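PDB 3NGF: AP endonuclease, family 2 from Brucella melitensis biovar Abortus, which probably interconverts hydroxypyruvate and tartronate semialdehyde as a manganese-binding hydroxypyruvate isomerase of the xylose isomerase-like TIM-barrel type. Local coordinates for residues A[145-150]-A[178-183]. Sequence-based numbering, arbitrary orientation.
Sequences ITVLVE and PNVAVQ. With MN (manganese (II) ion), chain C.
Glu150 and Gln183 lie against each other toward the C-terminal ends of two neighbouring parallel strands, their carboxylate and amide planes stacked 23° apart. Glu150 OE1 is 3.3 Å from Gln183 NE2, but the angle is too poor for a hydrogen bond; NE2 donates instead to Gln211. Extended beyond a CG anti to the backbone N (chi1 -169°), the glutamate carries OE2 to 2.2 Å from the manganese ion, while OE1 lies beside a metal-bound water at a doubtfully short distance. Asp185, Gln211 and Glu247 complete the protein ligands, and Glu150 is a predicted proton donor/acceptor of the isomerase. Because Gln183 touches one ligand and bonds to another, it is a second-shell residue that probably helps to position both.

Farther from the metal, Leu148 crosses Gln183 at about a right angle, CD1 resting 3.7 Å from Gln183 CB, and its other methyl, CD2, packs on Ala181 CB. Val147 and Val180 point to the other face of the sheet, side by side, with CG1 of Val147 3.6 Å from CG2 of Val180. The backbones form a regular parallel ladder that ends, within these segments, in a bond from Gln183 N to Val149 O (2.8 Å). At the far end the Asn179 amide extends this ladder: ND2 donates in its own plane to Ile145 O (2.9 Å, 167°) and also bonds to Ala137 O.

These are neighbouring strands of the eight-stranded barrel, joined by a beta-alpha-beta crossover through helix 165-175. That helix and helix 122-140 pack over Val149 and Val180, and strand 109-111 pairs with the other edge of strand 146-149.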
ATOM      1  N   ILE A 145      -9.209   8.125   9.261  1.00  9.49           N
ATOM      2  CA  ILE A 145      -8.126   7.619   8.391  1.00 10.16           C
ATOM      3  C   ILE A 145      -7.301   6.581   9.136  1.00  9.43           C
ATOM      4  O   ILE A 145      -6.949   6.763  10.317  1.00 11.19           O
ATOM      5  CB  ILE A 145      -7.244   8.774   7.842  1.00  9.47           C
ATOM      6  CG1 ILE A 145      -8.108   9.681   6.956  1.00 10.08           C
ATOM      7  CG2 ILE A 145      -6.030   8.213   7.062  1.00  9.27           C
ATOM      8  CD1 ILE A 145      -7.549  11.071   6.730  1.00  8.31           C
ATOM      9  N   THR A 146      -6.979   5.482   8.446  1.00 10.04           N
ATOM     10  CA  THR A 146      -6.165   4.402   8.995  1.00  9.76           C
ATOM     11  C   THR A 146      -4.730   4.520   8.433  1.00  9.42           C
ATOM     12  O   THR A 146      -4.544   4.875   7.275  1.00  9.38           O
ATOM     13  CB  THR A 146      -6.758   3.028   8.623  1.00 10.44           C
ATOM     14  OG1 THR A 146      -8.009   2.842   9.295  1.00 10.43           O
ATOM     15  CG2 THR A 146      -5.796   1.850   8.987  1.00 11.30           C
ATOM     16  N   VAL A 147      -3.723   4.275   9.278  1.00  8.33           N
ATOM     17  CA  VAL A 147      -2.324   4.221   8.850  1.00  8.03           C
ATOM     18  C   VAL A 147      -1.855   2.777   8.821  1.00  8.14           C
ATOM     19  O   VAL A 147      -2.110   2.017   9.762  1.00  8.30           O
ATOM     20  CB  VAL A 147      -1.386   5.076   9.752  1.00  9.91           C
ATOM     21  CG1 VAL A 147      -1.491   4.705  11.228  1.00 11.09           C
ATOM     22  CG2 VAL A 147       0.068   5.028   9.256  1.00  7.84           C
ATOM     23  N   LEU A 148      -1.138   2.412   7.762  1.00  7.80           N
ATOM     24  CA  LEU A 148      -0.684   1.043   7.593  1.00  7.40           C
ATOM     25  C   LEU A 148       0.811   0.894   7.607  1.00  8.43           C
ATOM     26  O   LEU A 148       1.557   1.785   7.176  1.00  8.30           O
ATOM     27  CB  LEU A 148      -1.194   0.458   6.270  1.00  8.06           C
ATOM     28  CG  LEU A 148      -2.694   0.469   6.022  1.00  8.02           C
ATOM     29  CD1 LEU A 148      -3.009  -0.179   4.647  1.00  9.71           C
ATOM     30  CD2 LEU A 148      -3.466  -0.184   7.180  1.00 10.18           C
ATOM     31  N   VAL A 149       1.227  -0.290   8.059  1.00  8.25           N
ATOM     32  CA  VAL A 149       2.603  -0.765   7.928  1.00  8.70           C
ATOM     33  C   VAL A 149       2.588  -1.860   6.875  1.00  8.02           C
ATOM     34  O   VAL A 149       1.728  -2.757   6.921  1.00  9.59           O
ATOM     35  CB  VAL A 149       3.169  -1.309   9.287  1.00  8.61           C
ATOM     36  CG1 VAL A 149       2.206  -2.324   9.986  1.00  9.89           C
ATOM     37  CG2 VAL A 149       4.600  -1.937   9.101  1.00 11.47           C
ATOM     38  N   GLU A 150       3.531  -1.790   5.932  1.00  8.83           N
ATOM     39  CA  GLU A 150       3.631  -2.781   4.845  1.00  8.71           C
ATOM     40  C   GLU A 150       4.937  -3.557   4.901  1.00  9.80           C
ATOM     41  O   GLU A 150       5.990  -3.008   4.563  1.00 10.39           O
ATOM     42  CB  GLU A 150       3.574  -2.132   3.473  1.00  9.43           C
ATOM     43  CG  GLU A 150       3.407  -3.166   2.344  1.00  8.88           C
ATOM     44  CD  GLU A 150       3.620  -2.636   0.931  1.00 13.01           C
ATOM     45  OE1 GLU A 150       3.961  -1.464   0.699  1.00 13.70           O
ATOM     46  OE2 GLU A 150       3.422  -3.451   0.022  1.00 10.84           O
ATOM     47  N   PRO A 178      -6.711   1.547  17.286  1.00 10.75           N
ATOM     48  CA  PRO A 178      -7.624   0.817  16.380  1.00  9.84           C
ATOM     49  C   PRO A 178      -7.492   1.183  14.901  1.00  9.71           C
ATOM     50  O   PRO A 178      -7.743   0.326  14.029  1.00 10.21           O
ATOM     51  CB  PRO A 178      -9.004   1.180  16.915  1.00 10.75           C
ATOM     52  CG  PRO A 178      -8.765   1.387  18.394  1.00 11.37           C
ATOM     53  CD  PRO A 178      -7.437   2.124  18.444  1.00 10.76           C
ATOM     54  N   ASN A 179      -7.081   2.421  14.609  1.00  9.19           N
ATOM     55  CA  ASN A 179      -6.902   2.852  13.207  1.00  8.49           C
ATOM     56  C   ASN A 179      -5.456   2.628  12.683  1.00  8.55           C
ATOM     57  O   ASN A 179      -4.907   3.437  11.917  1.00  8.06           O
ATOM     58  CB  ASN A 179      -7.378   4.295  12.999  1.00  8.50           C
ATOM     59  CG  ASN A 179      -6.544   5.301  13.734  1.00  9.07           C
ATOM     60  OD1 ASN A 179      -6.119   5.067  14.886  1.00  9.52           O
ATOM     61  ND2 ASN A 179      -6.313   6.451  13.091  1.00  8.43           N
ATOM     62  N   VAL A 180      -4.870   1.501  13.079  1.00  8.79           N
ATOM     63  CA  VAL A 180      -3.578   1.066  12.562  1.00  8.59           C
ATOM     64  C   VAL A 180      -3.755  -0.391  12.151  1.00  8.54           C
ATOM     65  O   VAL A 180      -4.419  -1.162  12.880  1.00 10.59           O
ATOM     66  CB  VAL A 180      -2.472   1.187  13.625  1.00  8.07           C
ATOM     67  CG1 VAL A 180      -1.167   0.613  13.142  1.00  8.50           C
ATOM     68  CG2 VAL A 180      -2.275   2.636  14.055  1.00 10.87           C
ATOM     69  N   ALA A 181      -3.211  -0.768  10.992  1.00  8.81           N
ATOM     70  CA  ALA A 181      -3.259  -2.155  10.520  1.00  8.63           C
ATOM     71  C   ALA A 181      -2.130  -2.459   9.562  1.00  8.76           C
ATOM     72  O   ALA A 181      -1.261  -1.635   9.323  1.00  9.31           O
ATOM     73  CB  ALA A 181      -4.611  -2.481   9.882  1.00  8.86           C
ATOM     74  N   VAL A 182      -2.145  -3.674   9.043  1.00  8.50           N
ATOM     75  CA  VAL A 182      -1.142  -4.163   8.112  1.00  8.77           C
ATOM     76  C   VAL A 182      -1.644  -4.011   6.672  1.00  8.53           C
ATOM     77  O   VAL A 182      -2.844  -4.191   6.381  1.00  9.49           O
ATOM     78  CB  VAL A 182      -0.841  -5.640   8.387  1.00  8.76           C
ATOM     79  CG1 VAL A 182       0.201  -6.220   7.357  1.00  7.99           C
ATOM     80  CG2 VAL A 182      -0.315  -5.810   9.833  1.00 11.19           C
ATOM     81  N   GLN A 183      -0.729  -3.620   5.787  1.00  7.95           N
ATOM     82  CA  GLN A 183      -0.944  -3.643   4.352  1.00  7.78           C
ATOM     83  C   GLN A 183      -0.336  -4.961   3.843  1.00  8.82           C
ATOM     84  O   GLN A 183       0.880  -5.141   3.876  1.00  8.58           O
ATOM     85  CB  GLN A 183      -0.260  -2.438   3.722  1.00  8.07           C
ATOM     86  CG  GLN A 183      -0.383  -2.316   2.197  1.00  9.34           C
ATOM     87  CD  GLN A 183       0.107  -0.987   1.696  1.00  9.61           C
ATOM     88  OE1 GLN A 183      -0.037   0.031   2.362  1.00 11.92           O
ATOM     89  NE2 GLN A 183       0.671  -0.973   0.495  1.00 12.68           N
TER
HETATM   90 MN    MN C 262       3.257  -3.146  -2.106  1.00 18.06          MN
HETATM   91  O   HOH W   1       3.334  -0.742  -1.551  1.00 17.59           O
HETATM   92  O   HOH W   2       5.473  -2.882  -2.515  1.00 13.92           O